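Local coordinates for universal stress protein (PDB 3LOQ) that binds adenosine monophosphate and belongs to the universal stress protein A family, though its cellular role is not established, at residues A[165-176]-A[246-257]; A[239-247]-A[273-283]. All blocks are in the same frame, centred on the assembly; numbering follows the deposited sequence.

How the contacts relate
Both contacts involve helix 239-249, and their segments share Lys246 and Arg247. Contact 1 is buried: strand 172-176 pairs in parallel with strand 254-257, and the turn before the first strand and the loop before the second join in. Contact 2 is partly buried and lies where helix 239-249 meets helix 273-280 beside that sheet. The chemistry follows the place. Contact 1 combines main-chain hydrogen bonds, a threonine hydroxyl and an arginine with an apolar core. Contact 2 has no hydrogen bond between its segments and relies on packing of mixed side chains. The two touch directly where Ala176 meets Ile243 and where Thr253 and Thr254 meet Val283.

Contact 1. Residues A[165-176]-A[246-257]; sequences VVNSLFDRVLVA and KREEINATTIFM
Arg172 and Thr253 meet just before the two strands pair. Arg172 N donates to Thr253 OG1 at 2.9 Å, nearly straight. Chi1 of 53° sets OG1 between the backbone N and the carbonyl carbon of Thr253, facing the turn that ends at Asp171; Leu169 O lies 2.6 Å from OG1. Bends at chi2 and chi3 bring Arg172 NH1 to Asn251 O at 2.7 Å, 18° out of the guanidinium plane, while Thr253 CG2 sits over one guanidinium face. With an alanine here the guanidinium is gone; Asn251 O would probably lack its mate and the Thr253 methyl its cover on one side.

Main-chain bonds run from Leu174 N to Thr254 O, Phe256 N to Leu174 O and Ala176 N to Phe256 O. On one face, Val173 CG1 lies 4.0 Å from the centroid of the Phe256 ring, over its face, in a CH-pi contact. Phe170 CE1 meets that ring at its edge, 3.9 Å from Phe256 CZ. Thr254 OG1 bonds to Pro284 O and Tyr158 OH. On the other, Leu174 CB packs on Ala252 CB at 3.6 Å, and Leu174 CD2 reaches the backbone N of Arg247 in the last turn of the helix, which a Schellman motif closes with Asn251 as C-prime residue. Polar bonds hold the strand entrance, main-chain pairing sets the register, and mainly apolar side chains pack on either face.

Contact 2. Residues A[239-247]-A[273-283]; sequences PHKAILAKR and TSESVIRRSPV. With ACT (acetate ion), chain K.
His240 lies against Ser276 where the two helices come near. The helix axes approach to 9.0 Å, with 32° between their N-to-C directions. The contacts between the segments are all packing.

The flat groups come first. Ser276 CB lies over one face of the His240 imidazole, 3.8 Å from the ring centroid, in a CH-pi contact. With CG between the backbone N and the carbonyl carbon (chi1 74°), the ring is turned so that this face lies on the serine. At the far end, Arg247 NH1 donates to Ala252 O, just beyond the helix. This fixes the guanidinium while Pro282 CG covers one face, 3.7 Å from Arg247 NE. Val283 CG2 touches Arg247 CD.

Aliphatic contacts line the rest of the interface. Ile243 uses two branches: CG2 meets Val277 CG2 at 4.1 Å, and CD1 meets Thr273 CG2 at 4.0 Å. Leu244 also divides its methyls. CD1 packs on Arg280 CB at 3.7 Å, with the two side chains crossing at about a right angle. CD2 reaches Ser281 CA at 3.8 Å, where the chain leaves the helix. Pro239 CB touches Thr273 at the N-terminal end of helix 239-249.

Other polar bonds stay within segment 273-283 or turn away from the helix pair. Ser281 OG donates to Val283 O. Glu275 pairs with Arg279, Lys136 and Lys139. At the helix start, Thr273 N and Ser274 N make weak hydrogen bonds to one oxygen of an acetate, probably from the crystallisation liquor. Ser259 also binds this ion.

Both helices pack on the same face of the locally parallel strands 172-176 and 254-258, through Ile243 on Ala176 and Val277 on Ile255 and Met257, as in the Rossmann-like alpha/beta fold of universal stress protein domains.

Contact 1. Residues A[165-176]-A[246-257]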
loop_
_atom_site.group_PDB
_atom_site.type_symbol
_atom_site.label_atom_id
_atom_site.label_comp_id
_atom_site.label_asym_id
_atom_site.label_seq_id
_atom_site.Cartn_x
_atom_site.Cartn_y
_atom_site.Cartn_z
ATOM N N VAL A 165 -13.482 -4.465 -3.444
ATOM C CA VAL A 165 -14.082 -3.718 -2.341
ATOM C C VAL A 165 -14.167 -2.198 -2.551
ATOM O O VAL A 165 -14.055 -1.427 -1.588
ATOM C CB VAL A 165 -13.398 -4.058 -0.991
ATOM C CG1 VAL A 165 -13.754 -5.476 -0.572
ATOM C CG2 VAL A 165 -11.881 -3.879 -1.083
ATOM N N VAL A 166 -14.397 -1.760 -3.793
ATOM C CA VAL A 166 -14.549 -0.327 -4.042
ATOM C C VAL A 166 -15.768 0.210 -3.300
ATOM O O VAL A 166 -16.768 -0.495 -3.121
ATOM C CB VAL A 166 -14.606 0.022 -5.539
ATOM C CG1 VAL A 166 -13.310 -0.427 -6.230
ATOM C CG2 VAL A 166 -15.804 -0.619 -6.175
ATOM N N ASN A 167 -15.655 1.454 -2.841
ATOM C CA ASN A 167 -16.658 2.076 -1.976
ATOM C C ASN A 167 -16.800 1.427 -0.578
ATOM O O ASN A 167 -17.621 1.858 0.238
ATOM C CB ASN A 167 -17.995 2.151 -2.704
ATOM C CG ASN A 167 -17.895 2.931 -4.000
ATOM O OD1 ASN A 167 -17.231 3.972 -4.060
ATOM N ND2 ASN A 167 -18.541 2.427 -5.052
ATOM N N SER A 168 -15.985 0.409 -0.305
ATOM C CA SER A 168 -16.052 -0.309 0.965
ATOM C C SER A 168 -14.666 -0.472 1.567
ATOM O O SER A 168 -14.477 -1.215 2.529
ATOM C CB SER A 168 -16.664 -1.689 0.754
ATOM O OG SER A 168 -17.979 -1.565 0.288
ATOM N N LEU A 169 -13.700 0.223 0.988
ATOM C CA LEU A 169 -12.301 -0.006 1.311
ATOM C C LEU A 169 -12.031 -0.043 2.825
ATOM O O LEU A 169 -11.409 -0.982 3.331
ATOM C CB LEU A 169 -11.427 1.036 0.624
ATOM C CG LEU A 169 -9.924 0.761 0.784
ATOM C CD1 LEU A 169 -9.580 -0.631 0.300
ATOM C CD2 LEU A 169 -9.125 1.785 0.036
ATOM N N PHE A 170 -12.514 0.955 3.553
ATOM C CA PHE A 170 -12.247 1.004 4.989
ATOM C C PHE A 170 -13.392 0.561 5.884
ATOM O O PHE A 170 -13.447 0.983 7.034
ATOM C CB PHE A 170 -11.810 2.406 5.404
ATOM C CG PHE A 170 -10.690 2.946 4.583
ATOM C CD1 PHE A 170 -9.429 2.342 4.620
ATOM C CD2 PHE A 170 -10.882 4.054 3.768
ATOM C CE1 PHE A 170 -8.376 2.847 3.858
ATOM C CE2 PHE A 170 -9.841 4.567 3.006
ATOM C CZ PHE A 170 -8.581 3.958 3.046
ATOM N N ASP A 171 -14.301 -0.279 5.386
ATOM C CA ASP A 171 -15.416 -0.734 6.229
ATOM C C ASP A 171 -14.974 -1.706 7.327
ATOM O O ASP A 171 -15.426 -1.615 8.457
ATOM C CB ASP A 171 -16.538 -1.374 5.401
ATOM C CG ASP A 171 -17.299 -0.368 4.561
ATOM O OD1 ASP A 171 -16.958 0.838 4.596
ATOM O OD2 ASP A 171 -18.238 -0.791 3.854
ATOM N N ARG A 172 -14.104 -2.650 6.979
ATOM C CA ARG A 172 -13.605 -3.625 7.942
ATOM C C ARG A 172 -12.091 -3.689 7.784
ATOM O O ARG A 172 -11.563 -4.330 6.878
ATOM C CB ARG A 172 -14.244 -5.010 7.717
ATOM C CG ARG A 172 -15.684 -5.192 8.262
ATOM C CD ARG A 172 -16.503 -6.198 7.404
ATOM N NE ARG A 172 -17.352 -5.490 6.440
ATOM C CZ ARG A 172 -17.447 -5.766 5.142
ATOM N NH1 ARG A 172 -16.759 -6.767 4.607
ATOM N NH2 ARG A 172 -18.238 -5.035 4.367
ATOM N N VAL A 173 -11.390 -2.977 8.645
ATOM C CA VAL A 173 -9.947 -2.921 8.550
ATOM C C VAL A 173 -9.322 -3.944 9.478
ATOM O O VAL A 173 -9.619 -3.962 10.669
ATOM C CB VAL A 173 -9.441 -1.531 8.896
ATOM C CG1 VAL A 173 -7.904 -1.485 8.823
ATOM C CG2 VAL A 173 -10.083 -0.517 7.951
ATOM N N LEU A 174 -8.487 -4.808 8.907
ATOM C CA LEU A 174 -7.731 -5.808 9.655
ATOM C C LEU A 174 -6.262 -5.384 9.804
ATOM O O LEU A 174 -5.551 -5.166 8.812
ATOM C CB LEU A 174 -7.795 -7.164 8.947
ATOM C CG LEU A 174 -6.943 -8.289 9.551
ATOM C CD1 LEU A 174 -7.264 -8.576 11.030
ATOM C CD2 LEU A 174 -7.078 -9.545 8.722
ATOM N N VAL A 175 -5.806 -5.280 11.044
ATOM C CA VAL A 175 -4.433 -4.877 11.305
ATOM C C VAL A 175 -3.617 -6.055 11.810
ATOM O O VAL A 175 -3.910 -6.630 12.851
ATOM C CB VAL A 175 -4.362 -3.720 12.318
ATOM C CG1 VAL A 175 -2.923 -3.249 12.485
ATOM C CG2 VAL A 175 -5.256 -2.568 11.863
ATOM N N ALA A 176 -2.611 -6.440 11.043
ATOM C CA ALA A 176 -1.632 -7.391 11.537
ATOM C C ALA A 176 -0.740 -6.626 12.520
ATOM O O ALA A 176 -0.087 -5.651 12.146
ATOM C CB ALA A 176 -0.831 -7.956 10.375
ATOM N N LYS A 246 -7.732 -14.986 8.535
ATOM C CA LYS A 246 -8.570 -14.095 9.332
ATOM C C LYS A 246 -9.323 -13.161 8.414
ATOM O O LYS A 246 -10.515 -12.953 8.585
ATOM C CB LYS A 246 -7.739 -13.250 10.289
ATOM C CG LYS A 246 -8.000 -13.496 11.758
ATOM C CD LYS A 246 -9.466 -13.533 12.127
ATOM C CE LYS A 246 -9.620 -14.400 13.372
ATOM N NZ LYS A 246 -10.911 -15.155 13.432
ATOM N N ARG A 247 -8.614 -12.590 7.443
ATOM C CA ARG A 247 -9.232 -11.662 6.506
ATOM C C ARG A 247 -10.480 -12.283 5.883
ATOM O O ARG A 247 -11.507 -11.623 5.715
ATOM C CB ARG A 247 -8.259 -11.258 5.388
ATOM C CG ARG A 247 -8.793 -10.087 4.568
ATOM C CD ARG A 247 -8.854 -10.341 3.084
ATOM N NE ARG A 247 -9.652 -11.504 2.705
ATOM C CZ ARG A 247 -10.958 -11.465 2.447
ATOM N NH1 ARG A 247 -11.630 -10.331 2.544
ATOM N NH2 ARG A 247 -11.600 -12.566 2.092
ATOM N N GLU A 248 -10.376 -13.557 5.528
ATOM C CA GLU A 248 -11.493 -14.291 4.942
ATOM C C GLU A 248 -12.592 -14.483 5.980
ATOM O O GLU A 248 -13.777 -14.308 5.713
ATOM C CB GLU A 248 -10.996 -15.650 4.447
ATOM C CG GLU A 248 -12.089 -16.680 4.216
ATOM C CD GLU A 248 -12.890 -16.425 2.951
ATOM O OE1 GLU A 248 -13.632 -15.415 2.902
ATOM O OE2 GLU A 248 -12.784 -17.243 2.009
ATOM N N GLU A 249 -12.177 -14.829 7.182
ATOM C CA GLU A 249 -13.104 -15.235 8.215
ATOM C C GLU A 249 -14.036 -14.101 8.638
ATOM O O GLU A 249 -15.189 -14.340 8.952
ATOM C CB GLU A 249 -12.312 -15.758 9.400
ATOM C CG GLU A 249 -13.093 -16.569 10.382
ATOM C CD GLU A 249 -12.208 -17.049 11.505
ATOM O OE1 GLU A 249 -10.975 -17.127 11.275
ATOM O OE2 GLU A 249 -12.736 -17.337 12.605
ATOM N N ILE A 250 -13.535 -12.870 8.626
ATOM C CA ILE A 250 -14.320 -11.706 9.030
ATOM C C ILE A 250 -14.611 -10.802 7.832
ATOM O O ILE A 250 -15.145 -9.705 7.984
ATOM C CB ILE A 250 -13.549 -10.852 10.027
ATOM C CG1 ILE A 250 -12.227 -10.406 9.398
ATOM C CG2 ILE A 250 -13.278 -11.602 11.321
ATOM C CD1 ILE A 250 -11.283 -9.793 10.391
ATOM N N ASN A 251 -14.245 -11.254 6.641
ATOM C CA ASN A 251 -14.361 -10.424 5.440
ATOM C C ASN A 251 -13.798 -8.999 5.531
ATOM O O ASN A 251 -14.459 -8.040 5.153
ATOM C CB ASN A 251 -15.805 -10.405 4.950
ATOM C CG ASN A 251 -16.134 -11.631 4.152
ATOM O OD1 ASN A 251 -15.668 -11.787 3.011
ATOM N ND2 ASN A 251 -16.898 -12.542 4.755
ATOM N N ALA A 252 -12.568 -8.869 6.015
ATOM C CA ALA A 252 -11.920 -7.576 6.073
ATOM C C ALA A 252 -11.886 -6.963 4.676
ATOM O O ALA A 252 -11.707 -7.668 3.692
ATOM C CB ALA A 252 -10.493 -7.727 6.634
ATOM N N THR A 253 -12.044 -5.647 4.590
ATOM C CA THR A 253 -11.991 -4.943 3.303
ATOM C C THR A 253 -10.579 -4.420 2.946
ATOM O O THR A 253 -10.305 -4.053 1.803
ATOM C CB THR A 253 -12.978 -3.773 3.311
ATOM O OG1 THR A 253 -12.736 -2.956 4.462
ATOM C CG2 THR A 253 -14.406 -4.300 3.394
ATOM N N THR A 254 -9.680 -4.380 3.925
ATOM C CA THR A 254 -8.300 -4.016 3.644
ATOM C C THR A 254 -7.445 -4.543 4.786
ATOM O O THR A 254 -7.955 -4.796 5.878
ATOM C CB THR A 254 -8.140 -2.491 3.461
ATOM O OG1 THR A 254 -6.814 -2.174 3.010
ATOM C CG2 THR A 254 -8.403 -1.770 4.753
ATOM N N ILE A 255 -6.162 -4.753 4.526
ATOM C CA ILE A 255 -5.244 -5.196 5.568
ATOM C C ILE A 255 -4.186 -4.124 5.779
ATOM O O ILE A 255 -3.588 -3.654 4.812
ATOM C CB ILE A 255 -4.533 -6.490 5.171
ATOM C CG1 ILE A 255 -5.527 -7.642 5.092
ATOM C CG2 ILE A 255 -3.454 -6.826 6.192
ATOM C CD1 ILE A 255 -4.997 -8.848 4.308
ATOM N N PHE A 256 -3.980 -3.708 7.031
ATOM C CA PHE A 256 -2.928 -2.750 7.349
ATOM C C PHE A 256 -1.835 -3.523 8.062
ATOM O O PHE A 256 -2.125 -4.406 8.878
ATOM C CB PHE A 256 -3.418 -1.645 8.275
ATOM C CG PHE A 256 -4.212 -0.562 7.598
ATOM C CD1 PHE A 256 -4.793 -0.763 6.359
ATOM C CD2 PHE A 256 -4.403 0.665 8.233
ATOM C CE1 PHE A 256 -5.544 0.245 5.741
ATOM C CE2 PHE A 256 -5.147 1.674 7.629
ATOM C CZ PHE A 256 -5.719 1.459 6.377
HETATM N N MSE A 257 -0.582 -3.197 7.772
HETATM C CA MSE A 257 0.529 -3.846 8.467
HETATM C C MSE A 257 1.768 -2.952 8.483
HETATM O O MSE A 257 1.809 -1.919 7.817
HETATM C CB MSE A 257 0.839 -5.210 7.832
HETATM C CG MSE A 257 1.282 -5.148 6.382
HETATM SE SE MSE A 257 1.141 -6.884 5.456
HETATM C CE MSE A 257 1.990 -8.043 6.777
#

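Contact 2. Residues A[239-247]-A[273-283]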
loop_
_atom_site.group_PDB
_atom_site.type_symbol
_atom_site.label_atom_id
_atom_site.label_comp_id
_atom_site.label_asym_id
_atom_site.label_seq_id
_atom_site.Cartn_x
_atom_site.Cartn_y
_atom_site.Cartn_z
ATOM N N PRO A 239 2.510 -16.731 10.060
ATOM C CA PRO A 239 1.887 -15.409 10.037
ATOM C C PRO A 239 1.070 -15.105 8.786
ATOM O O PRO A 239 -0.096 -14.723 8.910
ATOM C CB PRO A 239 3.081 -14.470 10.170
ATOM C CG PRO A 239 4.028 -15.252 11.069
ATOM C CD PRO A 239 3.891 -16.683 10.581
ATOM N N HIS A 240 1.638 -15.271 7.602
ATOM C CA HIS A 240 0.882 -14.894 6.418
ATOM C C HIS A 240 -0.370 -15.743 6.264
ATOM O O HIS A 240 -1.359 -15.295 5.697
ATOM C CB HIS A 240 1.745 -14.918 5.151
ATOM C CG HIS A 240 2.067 -16.289 4.649
ATOM N ND1 HIS A 240 3.277 -16.903 4.890
ATOM C CD2 HIS A 240 1.348 -17.153 3.892
ATOM C CE1 HIS A 240 3.283 -18.095 4.317
ATOM N NE2 HIS A 240 2.126 -18.271 3.704
ATOM N N LYS A 241 -0.326 -16.967 6.780
ATOM C CA LYS A 241 -1.460 -17.874 6.677
ATOM C C LYS A 241 -2.568 -17.450 7.615
ATOM O O LYS A 241 -3.741 -17.393 7.222
ATOM C CB LYS A 241 -1.041 -19.312 6.992
ATOM C CG LYS A 241 -0.382 -20.027 5.820
ATOM C CD LYS A 241 0.079 -21.421 6.219
ATOM C CE LYS A 241 0.725 -22.151 5.056
ATOM N NZ LYS A 241 1.218 -23.490 5.468
ATOM N N ALA A 242 -2.196 -17.161 8.861
ATOM C CA ALA A 242 -3.179 -16.749 9.856
ATOM C C ALA A 242 -3.833 -15.419 9.480
ATOM O O ALA A 242 -5.034 -15.234 9.650
ATOM C CB ALA A 242 -2.545 -16.675 11.238
ATOM N N ILE A 243 -3.035 -14.502 8.950
ATOM C CA ILE A 243 -3.543 -13.205 8.540
ATOM C C ILE A 243 -4.561 -13.291 7.409
ATOM O O ILE A 243 -5.623 -12.687 7.493
ATOM C CB ILE A 243 -2.398 -12.271 8.141
ATOM C CG1 ILE A 243 -1.605 -11.893 9.396
ATOM C CG2 ILE A 243 -2.941 -11.033 7.380
ATOM C CD1 ILE A 243 -0.220 -11.294 9.091
ATOM N N LEU A 244 -4.237 -14.041 6.355
ATOM C CA LEU A 244 -5.150 -14.200 5.217
ATOM C C LEU A 244 -6.403 -14.996 5.602
ATOM O O LEU A 244 -7.507 -14.717 5.125
ATOM C CB LEU A 244 -4.438 -14.880 4.050
ATOM C CG LEU A 244 -3.431 -13.996 3.320
ATOM C CD1 LEU A 244 -2.544 -14.826 2.438
ATOM C CD2 LEU A 244 -4.135 -12.930 2.508
ATOM N N ALA A 245 -6.216 -15.989 6.465
ATOM C CA ALA A 245 -7.322 -16.784 6.952
ATOM C C ALA A 245 -8.277 -15.909 7.747
ATOM O O ALA A 245 -9.487 -16.063 7.645
ATOM C CB ALA A 245 -6.815 -17.927 7.807
ATOM N N LYS A 246 -7.732 -14.986 8.535
ATOM C CA LYS A 246 -8.570 -14.095 9.332
ATOM C C LYS A 246 -9.323 -13.161 8.414
ATOM O O LYS A 246 -10.515 -12.953 8.585
ATOM C CB LYS A 246 -7.739 -13.250 10.289
ATOM C CG LYS A 246 -8.000 -13.496 11.758
ATOM C CD LYS A 246 -9.466 -13.533 12.127
ATOM C CE LYS A 246 -9.620 -14.400 13.372
ATOM N NZ LYS A 246 -10.911 -15.155 13.432
ATOM N N ARG A 247 -8.614 -12.590 7.443
ATOM C CA ARG A 247 -9.232 -11.662 6.506
ATOM C C ARG A 247 -10.480 -12.283 5.883
ATOM O O ARG A 247 -11.507 -11.623 5.715
ATOM C CB ARG A 247 -8.259 -11.258 5.388
ATOM C CG ARG A 247 -8.793 -10.087 4.568
ATOM C CD ARG A 247 -8.854 -10.341 3.084
ATOM N NE ARG A 247 -9.652 -11.504 2.705
ATOM C CZ ARG A 247 -10.958 -11.465 2.447
ATOM N NH1 ARG A 247 -11.630 -10.331 2.544
ATOM N NH2 ARG A 247 -11.600 -12.566 2.092
ATOM N N THR A 273 6.720 -11.707 5.553
ATOM C CA THR A 273 5.299 -11.914 5.774
ATOM C C THR A 273 4.491 -11.041 4.817
ATOM O O THR A 273 3.446 -11.444 4.330
ATOM C CB THR A 273 4.958 -11.563 7.227
ATOM O OG1 THR A 273 5.587 -12.522 8.080
ATOM C CG2 THR A 273 3.468 -11.572 7.483
ATOM N N SER A 274 4.996 -9.842 4.552
ATOM C CA SER A 274 4.306 -8.890 3.704
ATOM C C SER A 274 4.242 -9.338 2.238
ATOM O O SER A 274 3.240 -9.111 1.569
ATOM C CB SER A 274 4.985 -7.523 3.791
ATOM O OG SER A 274 6.269 -7.574 3.194
ATOM N N GLU A 275 5.304 -9.948 1.720
ATOM C CA GLU A 275 5.264 -10.355 0.322
ATOM C C GLU A 275 4.159 -11.399 0.116
ATOM O O GLU A 275 3.366 -11.294 -0.827
ATOM C CB GLU A 275 6.619 -10.883 -0.185
ATOM C CG GLU A 275 6.649 -11.096 -1.727
ATOM C CD GLU A 275 5.919 -12.367 -2.169
ATOM O OE1 GLU A 275 5.777 -13.291 -1.335
ATOM O OE2 GLU A 275 5.490 -12.448 -3.344
ATOM N N SER A 276 4.109 -12.395 0.999
ATOM C CA SER A 276 3.063 -13.406 0.915
ATOM C C SER A 276 1.654 -12.832 1.110
ATOM O O SER A 276 0.732 -13.148 0.355
ATOM C CB SER A 276 3.318 -14.519 1.924
ATOM O OG SER A 276 4.538 -15.153 1.641
ATOM N N VAL A 277 1.475 -12.012 2.137
ATOM C CA VAL A 277 0.167 -11.435 2.393
ATOM C C VAL A 277 -0.278 -10.616 1.192
ATOM O O VAL A 277 -1.384 -10.799 0.673
ATOM C CB VAL A 277 0.159 -10.564 3.673
ATOM C CG1 VAL A 277 -1.099 -9.656 3.730
ATOM C CG2 VAL A 277 0.248 -11.453 4.895
ATOM N N ILE A 278 0.592 -9.717 0.753
ATOM C CA ILE A 278 0.275 -8.833 -0.353
ATOM C C ILE A 278 -0.054 -9.628 -1.620
ATOM O O ILE A 278 -0.979 -9.291 -2.355
ATOM C CB ILE A 278 1.445 -7.872 -0.633
ATOM C CG1 ILE A 278 1.615 -6.888 0.531
ATOM C CG2 ILE A 278 1.239 -7.133 -1.960
ATOM C CD1 ILE A 278 2.866 -6.071 0.464
ATOM N N ARG A 279 0.681 -10.703 -1.860
ATOM C CA ARG A 279 0.527 -11.433 -3.114
ATOM C C ARG A 279 -0.794 -12.192 -3.187
ATOM O O ARG A 279 -1.417 -12.221 -4.233
ATOM C CB ARG A 279 1.677 -12.402 -3.303
ATOM C CG ARG A 279 1.716 -13.078 -4.671
ATOM C CD ARG A 279 2.982 -13.948 -4.791
ATOM N NE ARG A 279 2.692 -15.290 -4.332
ATOM C CZ ARG A 279 3.169 -15.849 -3.229
ATOM N NH1 ARG A 279 4.012 -15.201 -2.440
ATOM N NH2 ARG A 279 2.792 -17.082 -2.930
ATOM N N ARG A 280 -1.221 -12.780 -2.070
ATOM C CA ARG A 280 -2.387 -13.655 -2.056
ATOM C C ARG A 280 -3.640 -12.942 -1.564
ATOM O O ARG A 280 -4.733 -13.513 -1.565
ATOM C CB ARG A 280 -2.108 -14.905 -1.208
ATOM C CG ARG A 280 -0.687 -15.443 -1.380
ATOM C CD ARG A 280 -0.588 -16.955 -1.266
ATOM N NE ARG A 280 -0.900 -17.456 0.069
ATOM C CZ ARG A 280 -1.867 -18.335 0.319
ATOM N NH1 ARG A 280 -2.606 -18.794 -0.686
ATOM N NH2 ARG A 280 -2.097 -18.751 1.566
ATOM N N SER A 281 -3.489 -11.686 -1.162
ATOM C CA SER A 281 -4.634 -10.940 -0.658
ATOM C C SER A 281 -5.548 -10.511 -1.791
ATOM O O SER A 281 -5.088 -9.997 -2.809
ATOM C CB SER A 281 -4.208 -9.713 0.161
ATOM O OG SER A 281 -5.321 -8.861 0.365
ATOM N N PRO A 282 -6.858 -10.722 -1.607
ATOM C CA PRO A 282 -7.916 -10.317 -2.534
ATOM C C PRO A 282 -8.328 -8.854 -2.301
ATOM O O PRO A 282 -9.168 -8.335 -3.050
ATOM C CB PRO A 282 -9.086 -11.244 -2.170
ATOM C CG PRO A 282 -8.696 -11.919 -0.865
ATOM C CD PRO A 282 -7.405 -11.331 -0.388
ATOM N N VAL A 283 -7.762 -8.211 -1.278
ATOM C CA VAL A 283 -8.078 -6.807 -0.978
ATOM C C VAL A 283 -6.811 -5.959 -0.870
ATOM O O VAL A 283 -5.701 -6.488 -0.808
ATOM C CB VAL A 283 -8.941 -6.634 0.315
ATOM C CG1 VAL A 283 -10.250 -7.427 0.207
ATOM C CG2 VAL A 283 -8.146 -7.030 1.591
HETATM C C ACT K . 6.885 -7.973 6.776
HETATM O O ACT K . 7.200 -9.190 6.818
HETATM O OXT ACT K . 7.519 -7.265 5.934
HETATM C CH3 ACT K . 5.811 -7.419 7.692
#